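Local coordinates for NAD-dependent epimerase/dehydratase domain-containing protein (Ruegeria pomeroyi DSS-3, PDB 3IUS) that is of unknown function but, as a Rossmann-type member of the NAD-dependent epimerase/dehydratase family, probably binds NAD, at residues 181-185 against 186-190; 258-261 against 262-266; 269-272 against 273-277. All coordinates share one frame; numbering follows the deposited sequence.

Contact 1: 181-185 against 186-190; sequences SRIHV and EDIAQ
The carbonyl oxygen of His184 is gripped by two backbone N-H groups of the following helix. Ile188 N lies 3.2 Å from His184 O, in the carbonyl plane and with an N-H...O angle of 154°, while Asp187 N reaches His184 O at 2.9 Å through a bent, weak bond. One residue on, Ala189 N bonds Val185 O at 3.1 Å, and the chain passes directly from strand 182-184 into helix 185-197, with His184 as N-cap residue and the two axes at 78°. With CG anti to the backbone N (chi1 -172°), the His184 imidazole runs alongside Glu186, pointing the same way. His184 CD2 touches Glu186 CB at 3.4 Å, and Glu186 N lies at the ring edge, in its plane. Strand 182-184 pairs in parallel with strand 146-155 of the Rossmann-type sheet, and the His-Val-Glu-Asp sequence resembles the His-Val-x-Asp segment of extended short-chain dehydrogenases. Beyond the contact, the His184 ring meets Tyr155 edge-to-face and also touches the Tyr270 ring, their planes about 30° apart. On the apolar flank Ile183 crosses Ile188 obliquely, branch CG2 meeting CD1 of Ile188 at 3.7 Å, and Ile183 CD1 rests against Asp187 CB. Ile188 and Val185 also face Ile154 of the neighbouring strand. A water accepts from His184 N (2.9 Å) and also bonds Asp187 OD2. The Asp187 carboxylate is buried but well satisfied: Gln190 NE2 meets OD1 at 2.9 Å, nearly along the C-O axis, and the backbone N-H groups of Lys269 and Tyr270 bind OD1 and OD2, respectively.

Contact 2: 258-261 against 262-266; sequences DRIK and EELGV
Residues 258-261 and 262-266 make a local contact at the end of a short helix, about 17 Å from the chain centre, where helix 258-262 unwinds into the loop leading to helix 273-282. Helical bonding is sound at first: Glu262 N points almost straight at Asp258 O (2.8 Å, N-H...O 172°), and Glu263 N bonds Arg259 O at the same 2.8 Å. It then frays. Leu264 N reaches Ile260 O only weakly, as does Gly265 N to Lys261 O (3.1 Å), whereas Val266 N closes a wider loop onto Ile260 O at 3.1 Å. Ile260 O is thus shared by Leu264 N and Val266 N, with Leu264 CB against it as well. The hinge is a glycine C-cap: Gly265, at phi 77°, adopts a backbone conformation that favours glycine, and turns the chain so that Val266 O meets Lys261 CA in a CA-H...O contact. The inner side is apolar: Ile260 CG2 meets Leu264 CD1 at 4.2 Å, and both side chains touch Val191 of helix 185-197 and Tyr205 of strand 204-207. Outward, charged chains lie side by side. Asp258 and Glu262 point the same way with OD1 and OE2 4.4 Å apart, like charges that probably repel mildly. In one of its two conformers, so with some doubt, Arg259 lays CG beside the Glu263 carboxylate and turns NE to a salt bridge with Glu117; Glu263 OE2, 4.5 Å from Arg259 NE, sits well out of the guanidinium plane. The extended Lys261 chain carries NZ to a salt bridge with Asp210.

Contact 3: 269-272 against 273-277; sequences KYPN and YRVGL
Tyr270 and Gly276 form the close-packed side of this helix start: Tyr270 ring atom CD1 lies 3.7 Å from Gly276 CA. Gly276 N bonds Asn272 O at 3.1 Å, in the carbonyl plane. Tyr270 is buried, its OH bonded to Glu285 O. The other side, around Asn272, Arg274 and Val275, is partly exposed. Asn272 is the N-cap of helix 273-282. Its CG stands between backbone N and carbonyl carbon (chi1 67°), which swings OD1 back over the first turn. There OD1 accepts from Val275 N at 3.2 Å, from above the carbonyl plane, and weakly from Arg274 N at 2.9 Å. The Arg274 guanidinium stacks on the Asn272 amide, planes 19° apart, while its NH1 forms a salt bridge with Glu211. The Val275 and Pro271 side chains cross at about a right angle, Val275 CG2 touching Pro271 CD at 3.8 Å. Putting an alanine at Asn272 would probably leave the N-H groups of Arg274 and Val275 without their capping acceptor and deprive the guanidinium of the amide stacked on it. The amide oxygen thus supplies acceptor character where helical N-H groups have no preceding turn to bond, probably easing the partial positive charge of the helix start.

Contact 1 is the buried one, at a strand-helix junction in the main sheet; contacts 2 and 3 lie farther out and are only partly buried. All three work at helix ends by different means: a backbone carbonyl serves the start of helix 185-197, a positive-phi glycine ends helix 258-262, and an asparagine side chain caps helix 273-282. Contacts 1 and 3 are joined directly: the Asp187 carboxylate ties the first to segment 269-272, and Arg182 packs on Tyr273. Contact 2 touches contact 1 lightly, through Val266 against Gln190, and meets contact 3 only along the chain. Its outer face carries a cluster of charged side chains.

Contact 1: 181-185 against 186-190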
loop_
_atom_site.group_PDB
_atom_site.type_symbol
_atom_site.label_atom_id
_atom_site.label_comp_id
_atom_site.label_asym_id
_atom_site.label_seq_id
_atom_site.Cartn_x
_atom_site.Cartn_y
_atom_site.Cartn_z
ATOM N N SER A 181 5.652 -6.790 7.991
ATOM C CA SER A 181 5.314 -5.406 8.233
ATOM C C SER A 181 3.859 -5.146 7.882
ATOM O O SER A 181 3.345 -5.663 6.883
ATOM C CB SER A 181 6.206 -4.483 7.401
ATOM O OG SER A 181 7.559 -4.852 7.539
ATOM N N ARG A 182 3.208 -4.326 8.702
ATOM C CA ARG A 182 1.821 -3.939 8.481
ATOM C C ARG A 182 1.630 -2.429 8.525
ATOM O O ARG A 182 2.382 -1.720 9.189
ATOM C CB ARG A 182 0.924 -4.545 9.557
ATOM C CG ARG A 182 1.317 -5.925 10.022
ATOM C CD ARG A 182 0.204 -6.502 10.879
ATOM N NE ARG A 182 -1.067 -6.480 10.159
ATOM C CZ ARG A 182 -2.265 -6.442 10.737
ATOM N NH1 ARG A 182 -2.380 -6.416 12.058
ATOM N NH2 ARG A 182 -3.355 -6.419 9.990
ATOM N N ILE A 183 0.578 -1.959 7.858
ATOM C CA ILE A 183 0.157 -0.565 7.930
ATOM C C ILE A 183 -1.368 -0.448 7.835
ATOM O O ILE A 183 -1.996 -1.112 7.016
ATOM C CB ILE A 183 0.822 0.276 6.820
ATOM C CG1 ILE A 183 0.546 1.768 7.028
ATOM C CG2 ILE A 183 0.358 -0.181 5.436
ATOM C CD1 ILE A 183 1.271 2.374 8.206
ATOM N N HIS A 184 -1.955 0.380 8.693
ATOM C CA HIS A 184 -3.392 0.628 8.660
ATOM C C HIS A 184 -3.705 1.602 7.533
ATOM O O HIS A 184 -2.981 2.583 7.334
ATOM C CB HIS A 184 -3.884 1.188 9.996
ATOM C CG HIS A 184 -5.374 1.281 10.095
ATOM N ND1 HIS A 184 -6.118 0.458 10.914
ATOM C CD2 HIS A 184 -6.260 2.088 9.466
ATOM C CE1 HIS A 184 -7.399 0.761 10.790
ATOM N NE2 HIS A 184 -7.510 1.747 9.918
ATOM N N VAL A 185 -4.773 1.325 6.792
ATOM C CA VAL A 185 -5.119 2.129 5.621
ATOM C C VAL A 185 -5.326 3.614 5.947
ATOM O O VAL A 185 -5.001 4.492 5.130
ATOM C CB VAL A 185 -6.341 1.538 4.866
ATOM C CG1 VAL A 185 -7.602 1.599 5.726
ATOM C CG2 VAL A 185 -6.537 2.236 3.525
ATOM N N GLU A 186 -5.839 3.905 7.140
ATOM C CA GLU A 186 -5.997 5.298 7.567
ATOM C C GLU A 186 -4.656 6.022 7.663
ATOM O O GLU A 186 -4.554 7.209 7.350
ATOM C CB GLU A 186 -6.757 5.396 8.891
ATOM C CG GLU A 186 -8.270 5.270 8.745
ATOM C CD GLU A 186 -8.899 6.440 7.994
ATOM O OE1 GLU A 186 -10.055 6.303 7.536
ATOM O OE2 GLU A 186 -8.243 7.496 7.864
ATOM N N ASP A 187 -3.625 5.302 8.102
ATOM C CA ASP A 187 -2.295 5.877 8.209
ATOM C C ASP A 187 -1.649 6.084 6.843
ATOM O O ASP A 187 -0.887 7.033 6.643
ATOM C CB ASP A 187 -1.416 5.036 9.137
ATOM C CG ASP A 187 -1.697 5.317 10.605
ATOM O OD1 ASP A 187 -2.049 6.478 10.921
ATOM O OD2 ASP A 187 -1.579 4.390 11.437
ATOM N N ILE A 188 -1.957 5.210 5.893
ATOM C CA ILE A 188 -1.525 5.462 4.524
ATOM C C ILE A 188 -2.130 6.779 4.035
ATOM O O ILE A 188 -1.444 7.616 3.425
ATOM C CB ILE A 188 -1.933 4.333 3.565
ATOM C CG1 ILE A 188 -1.369 2.989 4.042
ATOM C CG2 ILE A 188 -1.452 4.662 2.153
ATOM C CD1 ILE A 188 -1.912 1.773 3.275
ATOM N N ALA A 189 -3.416 6.971 4.315
ATOM C CA ALA A 189 -4.109 8.189 3.904
ATOM C C ALA A 189 -3.433 9.432 4.489
ATOM O O ALA A 189 -3.278 10.448 3.808
ATOM C CB ALA A 189 -5.579 8.129 4.303
ATOM N N GLN A 190 -3.018 9.331 5.752
ATOM C CA GLN A 190 -2.299 10.405 6.424
ATOM C C GLN A 190 -1.014 10.758 5.692
ATOM O O GLN A 190 -0.722 11.930 5.441
ATOM C CB GLN A 190 -1.947 10.001 7.857
ATOM C CG GLN A 190 -3.034 10.254 8.876
ATOM C CD GLN A 190 -2.463 10.446 10.271
ATOM O OE1 GLN A 190 -2.504 11.544 10.823
ATOM N NE2 GLN A 190 -1.909 9.382 10.837
HETATM O O HOH W 1 -0.664 1.907 10.734
#

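Contact 2: 258-261 against 262-266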
loop_
_atom_site.group_PDB
_atom_site.type_symbol
_atom_site.label_atom_id
_atom_site.label_comp_id
_atom_site.label_asym_id
_atom_site.label_seq_id
_atom_site.Cartn_x
_atom_site.Cartn_y
_atom_site.Cartn_z
ATOM N N ASP A 258 10.995 6.166 9.835
ATOM C CA ASP A 258 11.409 7.456 10.395
ATOM C C ASP A 258 11.106 8.633 9.474
ATOM O O ASP A 258 10.691 9.703 9.931
ATOM C CB ASP A 258 12.913 7.436 10.725
ATOM C CG ASP A 258 13.304 6.266 11.615
ATOM O OD1 ASP A 258 12.617 6.031 12.626
ATOM O OD2 ASP A 258 14.302 5.589 11.308
ATOM N N ARG A 259 11.307 8.425 8.180
ATOM C CA ARG A 259 11.157 9.485 7.193
ATOM C C ARG A 259 9.761 10.118 7.199
ATOM O O ARG A 259 9.622 11.339 7.153
ATOM C CB ARG A 259 11.502 8.948 5.804
ATOM C CG ARG A 259 12.147 9.975 4.896
ATOM C CD ARG A 259 13.125 9.326 3.932
ATOM N NE ARG A 259 14.043 8.422 4.618
ATOM C CZ ARG A 259 15.275 8.146 4.204
ATOM N NH1 ARG A 259 16.031 7.304 4.897
ATOM N NH2 ARG A 259 15.756 8.717 3.107
ATOM N N ILE A 260 8.722 9.287 7.253
ATOM C CA ILE A 260 7.364 9.828 7.223
ATOM C C ILE A 260 7.083 10.642 8.483
ATOM O O ILE A 260 6.298 11.589 8.459
ATOM C CB ILE A 260 6.286 8.730 7.049
ATOM C CG1 ILE A 260 6.404 7.699 8.165
ATOM C CG2 ILE A 260 6.380 8.094 5.651
ATOM C CD1 ILE A 260 5.307 6.629 8.157
ATOM N N LYS A 261 7.737 10.278 9.583
ATOM C CA LYS A 261 7.539 10.974 10.847
ATOM C C LYS A 261 8.314 12.292 10.849
ATOM O O LYS A 261 7.749 13.353 11.088
ATOM C CB LYS A 261 7.988 10.099 12.016
ATOM C CG LYS A 261 7.141 8.843 12.229
ATOM C CD LYS A 261 7.795 7.952 13.265
ATOM C CE LYS A 261 7.032 6.644 13.501
ATOM N NZ LYS A 261 7.890 5.714 14.280
ATOM N N GLU A 262 9.606 12.208 10.562
ATOM C CA GLU A 262 10.507 13.352 10.690
ATOM C C GLU A 262 10.393 14.359 9.558
ATOM O O GLU A 262 10.572 15.563 9.768
ATOM C CB GLU A 262 11.955 12.866 10.803
ATOM C CG GLU A 262 12.258 12.127 12.095
ATOM C CD GLU A 262 13.631 11.478 12.082
ATOM O OE1 GLU A 262 14.595 12.130 11.637
ATOM O OE2 GLU A 262 13.742 10.313 12.507
ATOM N N GLU A 263 10.113 13.874 8.354
ATOM C CA GLU A 263 10.050 14.754 7.195
ATOM C C GLU A 263 8.624 15.214 6.908
ATOM O O GLU A 263 8.407 16.373 6.576
ATOM C CB GLU A 263 10.669 14.085 5.962
ATOM C CG GLU A 263 12.142 13.729 6.132
ATOM C CD GLU A 263 12.795 13.250 4.843
ATOM O OE1 GLU A 263 12.125 13.252 3.788
ATOM O OE2 GLU A 263 13.986 12.867 4.885
ATOM N N LEU A 264 7.655 14.310 7.054
ATOM C CA LEU A 264 6.268 14.621 6.710
ATOM C C LEU A 264 5.413 15.055 7.898
ATOM O O LEU A 264 4.300 15.541 7.711
ATOM C CB LEU A 264 5.593 13.430 6.019
ATOM C CG LEU A 264 6.196 12.924 4.711
ATOM C CD1 LEU A 264 5.300 11.864 4.083
ATOM C CD2 LEU A 264 6.467 14.070 3.736
ATOM N N GLY A 265 5.914 14.846 9.113
ATOM C CA GLY A 265 5.181 15.227 10.306
ATOM C C GLY A 265 4.049 14.282 10.658
ATOM O O GLY A 265 3.170 14.618 11.455
ATOM N N VAL A 266 4.061 13.093 10.066
ATOM C CA VAL A 266 3.015 12.111 10.327
ATOM C C VAL A 266 3.141 11.501 11.716
ATOM O O VAL A 266 4.232 11.156 12.162
ATOM C CB VAL A 266 3.029 10.981 9.275
ATOM C CG1 VAL A 266 2.220 9.776 9.768
ATOM C CG2 VAL A 266 2.497 11.494 7.947
#

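Contact 3: 269-272 against 273-277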
loop_
_atom_site.group_PDB
_atom_site.type_symbol
_atom_site.label_atom_id
_atom_site.label_comp_id
_atom_site.label_asym_id
_atom_site.label_seq_id
_atom_site.Cartn_x
_atom_site.Cartn_y
_atom_site.Cartn_z
ATOM N N LYS A 269 -1.790 6.833 13.678
ATOM C CA LYS A 269 -3.017 6.606 14.436
ATOM C C LYS A 269 -2.969 5.221 15.050
ATOM O O LYS A 269 -3.494 4.989 16.142
ATOM C CB LYS A 269 -4.244 6.687 13.524
ATOM C CG LYS A 269 -4.561 8.063 12.970
ATOM C CD LYS A 269 -5.680 7.970 11.934
ATOM C CE LYS A 269 -6.351 9.318 11.695
ATOM N NZ LYS A 269 -5.461 10.301 11.012
ATOM N N TYR A 270 -2.354 4.293 14.330
ATOM C CA TYR A 270 -2.271 2.910 14.786
ATOM C C TYR A 270 -0.830 2.415 14.693
ATOM O O TYR A 270 -0.450 1.764 13.726
ATOM C CB TYR A 270 -3.208 2.010 13.976
ATOM C CG TYR A 270 -4.634 2.513 13.905
ATOM C CD1 TYR A 270 -5.489 2.391 14.994
ATOM C CD2 TYR A 270 -5.130 3.093 12.746
ATOM C CE1 TYR A 270 -6.798 2.851 14.935
ATOM C CE2 TYR A 270 -6.439 3.555 12.678
ATOM C CZ TYR A 270 -7.267 3.427 13.773
ATOM O OH TYR A 270 -8.566 3.884 13.702
ATOM N N PRO A 271 -0.018 2.730 15.712
ATOM C CA PRO A 271 1.416 2.408 15.740
ATOM C C PRO A 271 1.714 0.914 15.710
ATOM O O PRO A 271 2.814 0.518 15.333
ATOM C CB PRO A 271 1.878 3.007 17.079
ATOM C CG PRO A 271 0.617 3.157 17.873
ATOM C CD PRO A 271 -0.401 3.552 16.868
ATOM N N ASN A 272 0.743 0.095 16.100
ATOM C CA ASN A 272 0.939 -1.348 16.116
ATOM C C ASN A 272 -0.365 -2.107 15.913
ATOM O O ASN A 272 -1.451 -1.525 15.991
ATOM C CB ASN A 272 1.655 -1.802 17.401
ATOM C CG ASN A 272 0.809 -1.614 18.653
ATOM O OD1 ASN A 272 -0.140 -2.372 18.903
ATOM N ND2 ASN A 272 1.166 -0.625 19.469
ATOM N N TYR A 273 -0.240 -3.406 15.644
ATOM C CA TYR A 273 -1.376 -4.253 15.284
ATOM C C TYR A 273 -2.366 -4.415 16.427
ATOM O O TYR A 273 -3.553 -4.629 16.192
ATOM C CB TYR A 273 -0.907 -5.637 14.804
ATOM C CG TYR A 273 -0.417 -6.538 15.911
ATOM C CD1 TYR A 273 -1.221 -7.546 16.428
ATOM C CD2 TYR A 273 0.851 -6.383 16.443
ATOM C CE1 TYR A 273 -0.770 -8.365 17.445
ATOM C CE2 TYR A 273 1.306 -7.191 17.454
ATOM C CZ TYR A 273 0.492 -8.181 17.953
ATOM O OH TYR A 273 0.960 -8.975 18.965
ATOM N N ARG A 274 -1.884 -4.327 17.663
ATOM C CA ARG A 274 -2.769 -4.482 18.812
ATOM C C ARG A 274 -3.761 -3.330 18.929
ATOM O O ARG A 274 -4.942 -3.561 19.147
ATOM C CB ARG A 274 -1.992 -4.691 20.119
ATOM C CG ARG A 274 -1.357 -6.089 20.241
ATOM C CD ARG A 274 -0.591 -6.264 21.550
ATOM N NE ARG A 274 0.367 -5.181 21.777
ATOM C CZ ARG A 274 1.552 -5.094 21.177
ATOM N NH1 ARG A 274 1.920 -6.025 20.310
ATOM N NH2 ARG A 274 2.363 -4.075 21.439
ATOM N N VAL A 275 -3.298 -2.091 18.777
ATOM C CA VAL A 275 -4.221 -0.961 18.858
ATOM C C VAL A 275 -5.091 -0.881 17.606
ATOM O O VAL A 275 -6.268 -0.510 17.679
ATOM C CB VAL A 275 -3.500 0.383 19.114
ATOM C CG1 VAL A 275 -3.038 0.464 20.566
ATOM C CG2 VAL A 275 -2.337 0.544 18.180
ATOM N N GLY A 276 -4.514 -1.241 16.463
ATOM C CA GLY A 276 -5.269 -1.301 15.223
ATOM C C GLY A 276 -6.384 -2.338 15.291
ATOM O O GLY A 276 -7.524 -2.076 14.902
ATOM N N LEU A 277 -6.052 -3.521 15.786
ATOM C CA LEU A 277 -7.032 -4.603 15.888
ATOM C C LEU A 277 -8.155 -4.323 16.885
ATOM O O LEU A 277 -9.312 -4.683 16.647
ATOM C CB LEU A 277 -6.353 -5.938 16.222
ATOM C CG LEU A 277 -6.139 -6.905 15.053
ATOM C CD1 LEU A 277 -5.429 -6.207 13.931
ATOM C CD2 LEU A 277 -5.375 -8.163 15.470
#